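Sarcoplasmic calcium-binding protein (PDB 2SAS) binds calcium ions through EF-hand motifs and seems to be more abundant in fast-contracting muscle, although its exact role there is not established. Local coordinates at residues F109-M114 and G120-E125; S117-G120 and E125-Q128. All blocks are in the same frame, centred on the assembly; numbering follows the deposited sequence.

Interaction 1. Residues F109-M114 and G120-E125. With CA (calcium ion), chain D.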
loop_
_atom_site.group_PDB
_atom_site.type_symbol
_atom_site.label_atom_id
_atom_site.label_comp_id
_atom_site.label_asym_id
_atom_site.label_seq_id
_atom_site.Cartn_x
_atom_site.Cartn_y
_atom_site.Cartn_z
ATOM N N PHE A 109 -6.329 14.030 14.314
ATOM C CA PHE A 109 -4.848 13.956 14.085
ATOM C C PHE A 109 -4.593 13.623 12.636
ATOM O O PHE A 109 -3.742 14.242 11.917
ATOM C CB PHE A 109 -4.217 13.056 15.156
ATOM C CG PHE A 109 -2.752 12.849 15.007
ATOM C CD1 PHE A 109 -2.255 11.822 14.196
ATOM C CD2 PHE A 109 -1.882 13.758 15.628
ATOM C CE1 PHE A 109 -0.859 11.698 14.028
ATOM C CE2 PHE A 109 -0.501 13.628 15.480
ATOM C CZ PHE A 109 -0.017 12.592 14.679
ATOM N N LEU A 110 -5.267 12.615 12.125
ATOM C CA LEU A 110 -5.156 12.219 10.720
ATOM C C LEU A 110 -5.662 13.342 9.821
ATOM O O LEU A 110 -5.009 13.671 8.828
ATOM C CB LEU A 110 -6.000 10.977 10.488
ATOM C CG LEU A 110 -5.280 9.635 10.377
ATOM C CD1 LEU A 110 -3.893 9.753 10.975
ATOM C CD2 LEU A 110 -6.181 8.626 11.049
ATOM N N PHE A 111 -6.798 13.941 10.171
ATOM C CA PHE A 111 -7.306 15.024 9.306
ATOM C C PHE A 111 -6.334 16.196 9.193
ATOM O O PHE A 111 -6.113 16.639 8.054
ATOM C CB PHE A 111 -8.662 15.526 9.679
ATOM C CG PHE A 111 -9.200 16.618 8.782
ATOM C CD1 PHE A 111 -9.727 16.271 7.538
ATOM C CD2 PHE A 111 -9.252 17.941 9.241
ATOM C CE1 PHE A 111 -10.271 17.252 6.716
ATOM C CE2 PHE A 111 -9.834 18.917 8.436
ATOM C CZ PHE A 111 -10.319 18.586 7.159
ATOM N N LYS A 112 -5.818 16.696 10.292
ATOM C CA LYS A 112 -4.901 17.848 10.330
ATOM C C LYS A 112 -3.575 17.566 9.668
ATOM O O LYS A 112 -2.848 18.516 9.323
ATOM C CB LYS A 112 -4.599 18.287 11.757
ATOM C CG LYS A 112 -5.675 19.129 12.427
ATOM C CD LYS A 112 -5.677 18.912 13.941
ATOM C CE LYS A 112 -6.967 19.408 14.547
ATOM N NZ LYS A 112 -6.895 19.570 16.017
ATOM N N GLY A 113 -3.227 16.312 9.477
ATOM C CA GLY A 113 -1.950 16.002 8.807
ATOM C C GLY A 113 -2.172 15.995 7.312
ATOM O O GLY A 113 -1.215 15.976 6.525
ATOM N N MET A 114 -3.452 15.978 6.943
ATOM C CA MET A 114 -3.803 15.935 5.486
ATOM C C MET A 114 -3.960 17.399 5.050
ATOM O O MET A 114 -3.374 17.828 4.049
ATOM C CB MET A 114 -5.012 15.088 5.253
ATOM C CG MET A 114 -4.765 13.630 5.256
ATOM S SD MET A 114 -6.364 12.774 5.436
ATOM C CE MET A 114 -6.945 12.906 3.735
ATOM N N GLY A 120 -8.879 23.804 7.130
ATOM C CA GLY A 120 -9.986 22.871 7.554
ATOM C C GLY A 120 -10.698 22.257 6.374
ATOM O O GLY A 120 -11.866 21.878 6.490
ATOM N N ILE A 121 -10.021 22.171 5.252
ATOM C CA ILE A 121 -10.567 21.583 4.013
ATOM C C ILE A 121 -9.396 20.783 3.459
ATOM O O ILE A 121 -8.350 21.434 3.612
ATOM C CB ILE A 121 -10.936 22.727 2.984
ATOM C CG1 ILE A 121 -12.213 23.439 3.508
ATOM C CG2 ILE A 121 -11.086 22.291 1.512
ATOM C CD1 ILE A 121 -12.503 24.728 2.716
ATOM N N VAL A 122 -9.514 19.582 2.952
ATOM C CA VAL A 122 -8.272 19.017 2.367
ATOM C C VAL A 122 -8.650 19.191 0.866
ATOM O O VAL A 122 -9.687 18.630 0.441
ATOM C CB VAL A 122 -7.746 17.659 2.812
ATOM C CG1 VAL A 122 -8.287 17.189 4.140
ATOM C CG2 VAL A 122 -7.724 16.582 1.763
ATOM N N ASP A 123 -7.860 20.027 0.199
ATOM C CA ASP A 123 -8.215 20.268 -1.222
ATOM C C ASP A 123 -7.572 19.134 -2.011
ATOM O O ASP A 123 -6.935 18.333 -1.290
ATOM C CB ASP A 123 -7.857 21.665 -1.662
ATOM C CG ASP A 123 -6.417 22.011 -1.506
ATOM O OD1 ASP A 123 -5.540 21.222 -1.806
ATOM O OD2 ASP A 123 -6.138 23.131 -1.026
ATOM N N LEU A 124 -7.753 19.151 -3.300
ATOM C CA LEU A 124 -7.222 18.160 -4.228
ATOM C C LEU A 124 -5.712 18.005 -4.169
ATOM O O LEU A 124 -5.194 16.881 -4.231
ATOM C CB LEU A 124 -7.703 18.575 -5.636
ATOM C CG LEU A 124 -8.117 17.625 -6.717
ATOM C CD1 LEU A 124 -7.711 18.237 -8.098
ATOM C CD2 LEU A 124 -7.417 16.293 -6.584
ATOM N N GLU A 125 -4.948 19.077 -4.103
ATOM C CA GLU A 125 -3.490 18.983 -4.054
ATOM C C GLU A 125 -3.063 18.330 -2.741
ATOM O O GLU A 125 -2.149 17.497 -2.747
ATOM C CB GLU A 125 -2.787 20.263 -4.316
ATOM C CG GLU A 125 -1.572 20.766 -3.530
ATOM C CD GLU A 125 -1.912 21.925 -2.621
ATOM O OE1 GLU A 125 -2.531 22.836 -3.233
ATOM O OE2 GLU A 125 -1.653 21.954 -1.422
HETATM CA CA CA D . -6.251 22.606 3.423
#
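Phe111 and Val122 make the tight part of this contact. CG1 of Val122 sits 3.3 Å from CE1 of Phe111, a close approach for two carbons. The methyl meets the ring obliquely. It also lies 3.8 Å from Phe111 CD1, so the CD1-CE1 border of the ring takes the methyl. With Phe111 CG anti to the backbone N (chi1 -179°), the ring reaches past the helix flank to the loop. The same Val122 methyl touches Met114 CB at 4.0 Å, so it rests against both residues, three apart in the chain.

The contact is looser at the other border of the ring. There CZ of Phe111 lies 3.7 Å from Gly120 O, which is at the ring edge. Gly120 is partly exposed, and its positive phi favours glycine. The CB of Ile121 is directed away from the helix, while Ile121 O binds calcium at 2.4 Å. With an alanine in place of Phe111, Val122 CG1 would probably lose its closest apolar neighbour across the contact, and a gap would open beside Gly120.

Around the contact, Phe111 also packs on Leu158 and Met114 on Tyr161, both of helix 158-170. Val122 pairs its backbone with Phe156 of the fourth EF-hand and touches Phe127 of helix 124-130. The contact thus lies where the two EF-hands join.

Interaction 2. Residues S117-G120 and E125-Q128. With CA (calcium ion), chain D.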
loop_
_atom_site.group_PDB
_atom_site.type_symbol
_atom_site.label_atom_id
_atom_site.label_comp_id
_atom_site.label_asym_id
_atom_site.label_seq_id
_atom_site.Cartn_x
_atom_site.Cartn_y
_atom_site.Cartn_z
ATOM N N SER A 117 -2.566 22.940 4.723
ATOM C CA SER A 117 -2.732 24.393 4.745
ATOM C C SER A 117 -3.473 24.992 5.912
ATOM O O SER A 117 -3.475 26.267 5.964
ATOM C CB SER A 117 -3.426 24.893 3.482
ATOM O OG SER A 117 -4.801 24.564 3.554
ATOM N N GLY A 118 -4.149 24.255 6.779
ATOM C CA GLY A 118 -4.818 24.867 7.908
ATOM C C GLY A 118 -6.165 25.479 7.716
ATOM O O GLY A 118 -6.710 26.005 8.725
ATOM N N ASP A 119 -6.800 25.425 6.588
ATOM C CA ASP A 119 -8.135 25.989 6.362
ATOM C C ASP A 119 -9.226 25.032 6.756
ATOM O O ASP A 119 -10.396 25.428 6.670
ATOM C CB ASP A 119 -8.383 26.458 4.915
ATOM C CG ASP A 119 -8.022 25.520 3.830
ATOM O OD1 ASP A 119 -7.497 24.391 3.992
ATOM O OD2 ASP A 119 -8.227 25.899 2.653
ATOM N N GLY A 120 -8.879 23.804 7.130
ATOM C CA GLY A 120 -9.986 22.871 7.554
ATOM C C GLY A 120 -10.698 22.257 6.374
ATOM O O GLY A 120 -11.866 21.878 6.490
ATOM N N GLU A 125 -4.948 19.077 -4.103
ATOM C CA GLU A 125 -3.490 18.983 -4.054
ATOM C C GLU A 125 -3.063 18.330 -2.741
ATOM O O GLU A 125 -2.149 17.497 -2.747
ATOM C CB GLU A 125 -2.787 20.263 -4.316
ATOM C CG GLU A 125 -1.572 20.766 -3.530
ATOM C CD GLU A 125 -1.912 21.925 -2.621
ATOM O OE1 GLU A 125 -2.531 22.836 -3.233
ATOM O OE2 GLU A 125 -1.653 21.954 -1.422
ATOM N N GLU A 126 -3.770 18.701 -1.679
ATOM C CA GLU A 126 -3.481 18.103 -0.345
ATOM C C GLU A 126 -3.777 16.623 -0.398
ATOM O O GLU A 126 -2.950 15.778 0.012
ATOM C CB GLU A 126 -4.321 18.782 0.746
ATOM C CG GLU A 126 -4.008 20.293 0.819
ATOM C CD GLU A 126 -4.628 21.104 1.840
ATOM O OE1 GLU A 126 -5.834 20.871 2.098
ATOM O OE2 GLU A 126 -4.070 21.976 2.502
ATOM N N PHE A 127 -4.925 16.292 -1.012
ATOM C CA PHE A 127 -5.330 14.887 -1.142
ATOM C C PHE A 127 -4.260 14.152 -1.927
ATOM O O PHE A 127 -3.827 13.054 -1.524
ATOM C CB PHE A 127 -6.776 14.754 -1.664
ATOM C CG PHE A 127 -7.156 13.301 -1.770
ATOM C CD1 PHE A 127 -7.454 12.605 -0.579
ATOM C CD2 PHE A 127 -7.150 12.638 -2.996
ATOM C CE1 PHE A 127 -7.736 11.249 -0.580
ATOM C CE2 PHE A 127 -7.467 11.284 -3.039
ATOM C CZ PHE A 127 -7.743 10.589 -1.819
ATOM N N GLN A 128 -3.888 14.688 -3.072
ATOM C CA GLN A 128 -2.841 14.107 -3.969
ATOM C C GLN A 128 -1.533 13.808 -3.202
ATOM O O GLN A 128 -0.793 12.866 -3.480
ATOM C CB GLN A 128 -2.579 15.105 -5.066
ATOM C CG GLN A 128 -1.800 14.878 -6.331
ATOM C CD GLN A 128 -2.372 15.898 -7.331
ATOM O OE1 GLN A 128 -3.238 15.591 -8.136
ATOM N NE2 GLN A 128 -1.933 17.146 -7.132
HETATM CA CA CA D . -6.251 22.606 3.423
#
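Glu126 OE2 has two partners: it binds calcium and accepts a hydrogen bond from the backbone N of Ser117. That N to OE2 distance is 2.9 Å. The N-H bends to 141° at the hydrogen, yet the donor comes nearly along the C-O axis of the carboxylate. Glu126 OE1 binds the same calcium at 2.2 Å, so the carboxylate holds the ion with both oxygens. OE1 also accepts a hydrogen bond from the backbone N of Asp123. Together these bonds fix the rotation of the carboxylate. The chain runs extended beyond CG (chi2 -176°), which carries the carboxylate from the helix to the ion.

Ser117 turns its OG to the calcium at 2.4 Å. OG is close to Glu126 OE2 because both are ligands of the ion. Asp119 gives one oxygen, OD1, at 2.2 Å from calcium. Its OD1 lies 4.3 Å from Glu126 OE1, and the ion would offset the like charges. Gly118, between Ser117 and Asp119, has backbone angles that call for glycine.

Asp115 OD1 and Ile121 O complete the protein ligands. A loop that folds round calcium and ends in a bidentate glutamate from the next helix is the EF-hand, here the third.

From the N terminus, the chain leaves helix 103-114 and enters the calcium loop. Interaction 1 closes the loop by bringing 120-125 back to the end of that helix, across five intervening residues. Interaction 2 starts between the two sides of interaction 1, at Ser117, and ends past its contact residues, at Glu126. The two contacts therefore cross along the chain rather than nest. They share Gly120 and Glu125, and their centres are about 4 Å apart. Interaction 1 is mainly apolar packing, with one carbonyl ligand; interaction 2 gives most of the side-chain ligands. Both touch the same calcium, and together they tie helices 103-114 and 124-130 into one helix-loop-helix unit.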